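Local atomic coordinates of heterokaryon incompatibility protein S (Podospora anserina, PDB entry 2WVO), a protein that triggers the lethal reaction of heterokaryon incompatibility on meeting the prion form of its [het-s] counterpart, so that only compatible fused fungal cells survive. Residues Phe113-Lys116 and Asp117-Pro120; Ile121-Ala124 and Leu125-Arg128. All coordinates share one frame; numbering follows the deposited sequence.

Contact 1 of 2, residues Phe113-Lys116 and Asp117-Pro120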
ATOM      1  N   PHE A 113      21.036  -7.336   9.794  1.00 60.83           N
ATOM      2  CA  PHE A 113      21.638  -6.748  10.981  1.00 61.13           C
ATOM      3  C   PHE A 113      20.976  -7.267  12.262  1.00 62.04           C
ATOM      4  O   PHE A 113      19.765  -7.516  12.293  1.00 62.06           O
ATOM      5  CB  PHE A 113      21.477  -5.228  10.944  1.00 60.42           C
ATOM      6  CG  PHE A 113      22.355  -4.530   9.941  1.00 59.41           C
ATOM      7  CD1 PHE A 113      21.800  -3.941   8.809  1.00 57.76           C
ATOM      8  CD2 PHE A 113      23.738  -4.416  10.150  1.00 58.61           C
ATOM      9  CE1 PHE A 113      22.611  -3.264   7.888  1.00 58.28           C
ATOM     10  CE2 PHE A 113      24.554  -3.748   9.231  1.00 56.77           C
ATOM     11  CZ  PHE A 113      23.991  -3.171   8.099  1.00 57.21           C
ATOM     12  N   GLU A 114      21.787  -7.422  13.309  1.00 63.06           N
ATOM     13  CA  GLU A 114      21.311  -7.617  14.683  1.00 64.13           C
ATOM     14  C   GLU A 114      21.465  -6.303  15.443  1.00 64.51           C
ATOM     15  O   GLU A 114      22.234  -5.427  15.034  1.00 64.63           O
ATOM     16  CB  GLU A 114      22.126  -8.692  15.400  1.00 64.15           C
ATOM     17  CG  GLU A 114      21.971 -10.107  14.864  1.00 64.89           C
ATOM     18  CD  GLU A 114      23.037 -11.040  15.416  1.00 65.07           C
ATOM     19  OE1 GLU A 114      23.752 -11.683  14.619  1.00 66.91           O
ATOM     20  OE2 GLU A 114      23.175 -11.122  16.652  1.00 66.96           O
ATOM     21  N   ASP A 115      20.749  -6.167  16.555  1.00 65.19           N
ATOM     22  CA  ASP A 115      20.759  -4.923  17.340  1.00 65.85           C
ATOM     23  C   ASP A 115      22.156  -4.477  17.771  1.00 65.80           C
ATOM     24  O   ASP A 115      22.461  -3.285  17.766  1.00 65.85           O
ATOM     25  CB  ASP A 115      19.850  -5.045  18.564  1.00 66.09           C
ATOM     26  CG  ASP A 115      18.376  -4.896  18.221  1.00 67.60           C
ATOM     27  OD1 ASP A 115      18.027  -4.752  17.023  1.00 68.53           O
ATOM     28  OD2 ASP A 115      17.555  -4.925  19.167  1.00 70.54           O
ATOM     29  N   LYS A 116      22.997  -5.443  18.125  1.00 65.77           N
ATOM     30  CA  LYS A 116      24.376  -5.171  18.530  1.00 65.87           C
ATOM     31  C   LYS A 116      25.220  -4.484  17.449  1.00 65.62           C
ATOM     32  O   LYS A 116      26.245  -3.883  17.765  1.00 65.93           O
ATOM     33  CB  LYS A 116      25.057  -6.456  19.023  1.00 65.82           C
ATOM     34  CG  LYS A 116      25.044  -7.600  18.015  1.00 66.37           C
ATOM     35  CD  LYS A 116      25.690  -8.844  18.582  1.00 66.22           C
ATOM     36  CE  LYS A 116      26.002  -9.833  17.475  1.00 67.00           C
ATOM     37  NZ  LYS A 116      26.820 -10.969  17.984  1.00 68.12           N
ATOM     38  N   ASP A 117      24.787  -4.568  16.189  1.00 65.41           N
ATOM     39  CA  ASP A 117      25.524  -3.987  15.050  1.00 65.23           C
ATOM     40  C   ASP A 117      25.479  -2.452  14.997  1.00 64.99           C
ATOM     41  O   ASP A 117      26.338  -1.824  14.373  1.00 64.89           O
ATOM     42  CB  ASP A 117      25.027  -4.558  13.707  1.00 65.14           C
ATOM     43  CG  ASP A 117      25.244  -6.061  13.574  1.00 65.65           C
ATOM     44  OD1 ASP A 117      24.520  -6.692  12.778  1.00 66.01           O
ATOM     45  OD2 ASP A 117      26.137  -6.623  14.240  1.00 66.66           O
ATOM     46  N   MET A 118      24.472  -1.861  15.639  1.00 64.97           N
ATOM     47  CA  MET A 118      24.293  -0.405  15.673  1.00 65.10           C
ATOM     48  C   MET A 118      25.455   0.279  16.370  1.00 64.54           C
ATOM     49  O   MET A 118      26.024  -0.282  17.310  1.00 64.92           O
ATOM     50  CB  MET A 118      22.987  -0.038  16.403  1.00 65.08           C
ATOM     51  CG  MET A 118      21.712  -0.125  15.560  1.00 66.03           C
ATOM     52  SD  MET A 118      20.186   0.285  16.459  1.00 66.27           S
ATOM     53  CE  MET A 118      20.035  -1.170  17.480  1.00 67.34           C
ATOM     54  N   LYS A 119      25.804   1.484  15.907  1.00 64.12           N
ATOM     55  CA  LYS A 119      26.723   2.393  16.619  1.00 63.17           C
ATOM     56  C   LYS A 119      26.251   2.512  18.078  1.00 62.81           C
ATOM     57  O   LYS A 119      25.080   2.264  18.353  1.00 62.71           O
ATOM     58  CB  LYS A 119      26.693   3.788  15.964  1.00 63.55           C
ATOM     59  CG  LYS A 119      25.482   4.675  16.418  1.00 62.82           C
ATOM     60  CD  LYS A 119      25.350   6.027  15.703  1.00 62.39           C
ATOM     61  CE  LYS A 119      24.674   5.881  14.345  1.00 61.24           C
ATOM     62  NZ  LYS A 119      24.361   7.154  13.656  1.00 60.53           N
ATOM     63  N   PRO A 120      27.146   2.900  19.013  1.00 62.37           N
ATOM     64  CA  PRO A 120      26.705   2.996  20.413  1.00 62.14           C
ATOM     65  C   PRO A 120      25.580   4.015  20.665  1.00 61.95           C
ATOM     66  O   PRO A 120      24.735   3.793  21.541  1.00 61.86           O
ATOM     67  CB  PRO A 120      27.983   3.418  21.159  1.00 62.11           C
ATOM     68  CG  PRO A 120      29.101   3.035  20.257  1.00 62.01           C
ATOM     69  CD  PRO A 120      28.573   3.251  18.875  1.00 62.18           C
TER
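The carboxylate of D117 reaches back to the backbone of E114, and this bond braces a tight turn. Its OD1 accepts the amide of E114 N at 2.9 Å, with an N-H...O angle of 159°, and is met from above the carboxylate plane. The return bond, from D117 N to E114 O, is also 2.9 Å long, so E114 and D117 are tied twice, once through a side chain and once through the main chain. D117 CG stands anti to its own carbonyl carbon (chi1 -63°), which places the carboxylate beside the backbone N and facing E114. One residue further on, M118 N donates to D115 O over 3.3 Å; two successive i to i+3 backbone bonds are the signature of a 3-10 turn.

Van der Waals contacts surround these bonds. OD1 of D117 lies beside the aromatic edge of F113, near the ring plane, 3.6 Å from CD2, while ring and carboxylate planes are turned 71° apart. M118 and D115 run side by side in the same direction; a bend at chi3 brings the methyl CE to 4.0 Å from D115 CB, an apolar contact. M118 also packs on Y38, E39 and Q42 of helix 38-59, and F113 stacks with Y38.

Charge plays a looser part. K116 NZ and E114 OE2 form a long salt bridge of 3.9 Å, and a weak ion pair links D117 OD1 to R32. The E114 amide, with weaker help from the distant R32, would probably favour the anionic form of D117, and its carboxylate probably helps to hold the turn that precedes helix 120-136.

Contact 2 of 2, residues Ile121-Ala124 and Leu125-Arg128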
ATOM      1  N   ILE A 121      25.579   5.115  19.914  1.00 61.64           N
ATOM      2  CA  ILE A 121      24.604   6.189  20.110  1.00 61.57           C
ATOM      3  C   ILE A 121      23.237   5.841  19.524  1.00 61.51           C
ATOM      4  O   ILE A 121      22.204   6.090  20.148  1.00 61.51           O
ATOM      5  CB  ILE A 121      25.149   7.552  19.612  1.00 61.45           C
ATOM      6  CG1 ILE A 121      25.855   8.259  20.777  1.00 61.76           C
ATOM      7  CG2 ILE A 121      24.028   8.431  19.042  1.00 61.69           C
ATOM      8  CD1 ILE A 121      26.822   9.326  20.382  1.00 60.78           C
ATOM      9  N   GLY A 122      23.242   5.253  18.331  1.00 61.65           N
ATOM     10  CA  GLY A 122      22.037   4.707  17.733  1.00 61.23           C
ATOM     11  C   GLY A 122      21.497   3.569  18.578  1.00 61.23           C
ATOM     12  O   GLY A 122      20.297   3.475  18.789  1.00 61.21           O
ATOM     13  N   ARG A 123      22.393   2.712  19.062  1.00 61.39           N
ATOM     14  CA  ARG A 123      22.035   1.572  19.912  1.00 61.78           C
ATOM     15  C   ARG A 123      21.289   2.028  21.171  1.00 61.80           C
ATOM     16  O   ARG A 123      20.285   1.420  21.544  1.00 61.83           O
ATOM     17  CB  ARG A 123      23.300   0.771  20.278  1.00 61.99           C
ATOM     18  CG  ARG A 123      23.098  -0.486  21.132  1.00 63.52           C
ATOM     19  CD  ARG A 123      22.550  -1.659  20.317  1.00 65.64           C
ATOM     20  NE  ARG A 123      22.142  -2.798  21.145  1.00 66.38           N
ATOM     21  CZ  ARG A 123      20.929  -2.955  21.675  1.00 67.90           C
ATOM     22  NH1 ARG A 123      19.974  -2.046  21.488  1.00 68.00           N
ATOM     23  NH2 ARG A 123      20.664  -4.031  22.407  1.00 68.82           N
ATOM     24  N   ALA A 124      21.784   3.100  21.800  1.00 61.70           N
ATOM     25  CA  ALA A 124      21.225   3.638  23.045  1.00 61.73           C
ATOM     26  C   ALA A 124      19.868   4.328  22.867  1.00 61.91           C
ATOM     27  O   ALA A 124      18.984   4.194  23.722  1.00 62.02           O
ATOM     28  CB  ALA A 124      22.223   4.581  23.722  1.00 61.48           C
ATOM     29  N   LEU A 125      19.721   5.085  21.780  1.00 61.95           N
ATOM     30  CA  LEU A 125      18.439   5.669  21.398  1.00 62.32           C
ATOM     31  C   LEU A 125      17.399   4.590  21.115  1.00 62.76           C
ATOM     32  O   LEU A 125      16.239   4.712  21.518  1.00 62.80           O
ATOM     33  CB  LEU A 125      18.611   6.537  20.154  1.00 62.29           C
ATOM     34  CG  LEU A 125      18.486   8.065  20.137  1.00 62.06           C
ATOM     35  CD1 LEU A 125      18.502   8.731  21.518  1.00 61.25           C
ATOM     36  CD2 LEU A 125      19.555   8.646  19.216  1.00 59.83           C
ATOM     37  N   HIS A 126      17.821   3.547  20.400  1.00 63.25           N
ATOM     38  CA  HIS A 126      16.974   2.402  20.074  1.00 63.53           C
ATOM     39  C   HIS A 126      16.407   1.725  21.327  1.00 63.93           C
ATOM     40  O   HIS A 126      15.217   1.400  21.380  1.00 63.81           O
ATOM     41  CB  HIS A 126      17.753   1.387  19.225  1.00 63.23           C
ATOM     42  CG  HIS A 126      16.983   0.139  18.913  1.00 63.18           C
ATOM     43  ND1 HIS A 126      15.897   0.130  18.064  1.00 62.08           N
ATOM     44  CD2 HIS A 126      17.134  -1.135  19.344  1.00 62.86           C
ATOM     45  CE1 HIS A 126      15.418  -1.098  17.979  1.00 62.23           C
ATOM     46  NE2 HIS A 126      16.151  -1.885  18.746  1.00 62.48           N
ATOM     47  N   ARG A 127      17.271   1.518  22.322  1.00 64.46           N
ATOM     48  CA  ARG A 127      16.875   0.927  23.604  1.00 65.15           C
ATOM     49  C   ARG A 127      15.863   1.830  24.309  1.00 65.00           C
ATOM     50  O   ARG A 127      14.859   1.352  24.824  1.00 65.38           O
ATOM     51  CB  ARG A 127      18.106   0.704  24.495  1.00 65.01           C
ATOM     52  CG  ARG A 127      17.896  -0.277  25.651  1.00 65.71           C
ATOM     53  CD  ARG A 127      19.095  -0.316  26.624  1.00 65.99           C
ATOM     54  NE  ARG A 127      20.386  -0.444  25.934  1.00 67.82           N
ATOM     55  CZ  ARG A 127      20.878  -1.573  25.428  1.00 67.87           C
ATOM     56  NH1 ARG A 127      20.200  -2.714  25.521  1.00 67.70           N
ATOM     57  NH2 ARG A 127      22.060  -1.560  24.818  1.00 67.72           N
ATOM     58  N   ARG A 128      16.133   3.133  24.300  1.00 64.84           N
ATOM     59  CA  ARG A 128      15.276   4.138  24.926  1.00 65.04           C
ATOM     60  C   ARG A 128      13.897   4.246  24.265  1.00 64.47           C
ATOM     61  O   ARG A 128      12.889   4.387  24.958  1.00 64.38           O
ATOM     62  CB  ARG A 128      15.999   5.496  24.950  1.00 65.16           C
ATOM     63  CG  ARG A 128      15.194   6.675  25.474  1.00 65.61           C
ATOM     64  CD  ARG A 128      16.051   7.927  25.538  1.00 66.38           C
ATOM     65  NE  ARG A 128      16.678   8.110  26.852  1.00 70.90           N
ATOM     66  CZ  ARG A 128      17.907   7.707  27.168  1.00 71.53           C
ATOM     67  NH1 ARG A 128      18.661   7.084  26.266  1.00 72.72           N
ATOM     68  NH2 ARG A 128      18.379   7.916  28.389  1.00 70.29           N
TER
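Four consecutive i to i+4 bonds join I121-A124 to L125-R128: I121 O accepts from L125 N, G122 O from H126 N, R123 O from R127 N and A124 O from R128 N. Their lengths span 3.0 to 3.1 Å and every donor angle is at least 154°, the pattern of a regular alpha helix.

Among the side chains, the two guanidinium groups of R123 and R127 come together one turn apart. R127 NH2 sits over the centre of the R123 guanidinium, 3.6 Å above its plane, and the two planes are 41° apart, too inclined for a parallel stack. R123 NH2 and R127 NH1, both donors, are separated by 3.4 Å, a proximity of like charges that would probably cost some electrostatic energy. R123 reaches this place because its chain bends at chi2 (77°). The same group turns NH1 to the edge of the H126 imidazole, in the ring plane and 3.7 Å from CD2. The stronger partner of H126 is D46, which binds ND1. On another flank, I121 CG2 and L125 CD2 make a loose apolar contact at 4.5 Å.

The apolar flank and H126 contact two neighbouring helices of the globular domain. I121 and L125 pack on helix 194-204, L125 also touches L43 of helix 38-59, and H126 lies against Q42 of that same helix, so helix 120-136 packs against both.

How the contacts relate
Along the chain, the connection after helix 75-104 reaches contact 1, a turn closed by backbone bonds between E114 and D117 and between D115 and M118; K119 then takes the N-cap position, and contact 2 occupies the first turns of helix 120-136. The two are consecutive and neither encloses nor crosses the other. Their centres are 9 Å apart, and the chain folds back enough for them to touch directly: D115 O lies 3.0 Å from R123 CD, and M118 CE lies 3.4 Å from H126 CD2. A weak hydrogen bond from H126 to D115 OD2 adds a polar link. Both contacts face helix 38-59, and contact 2 also reaches helix 194-204, so together they join the incoming loop to these helices.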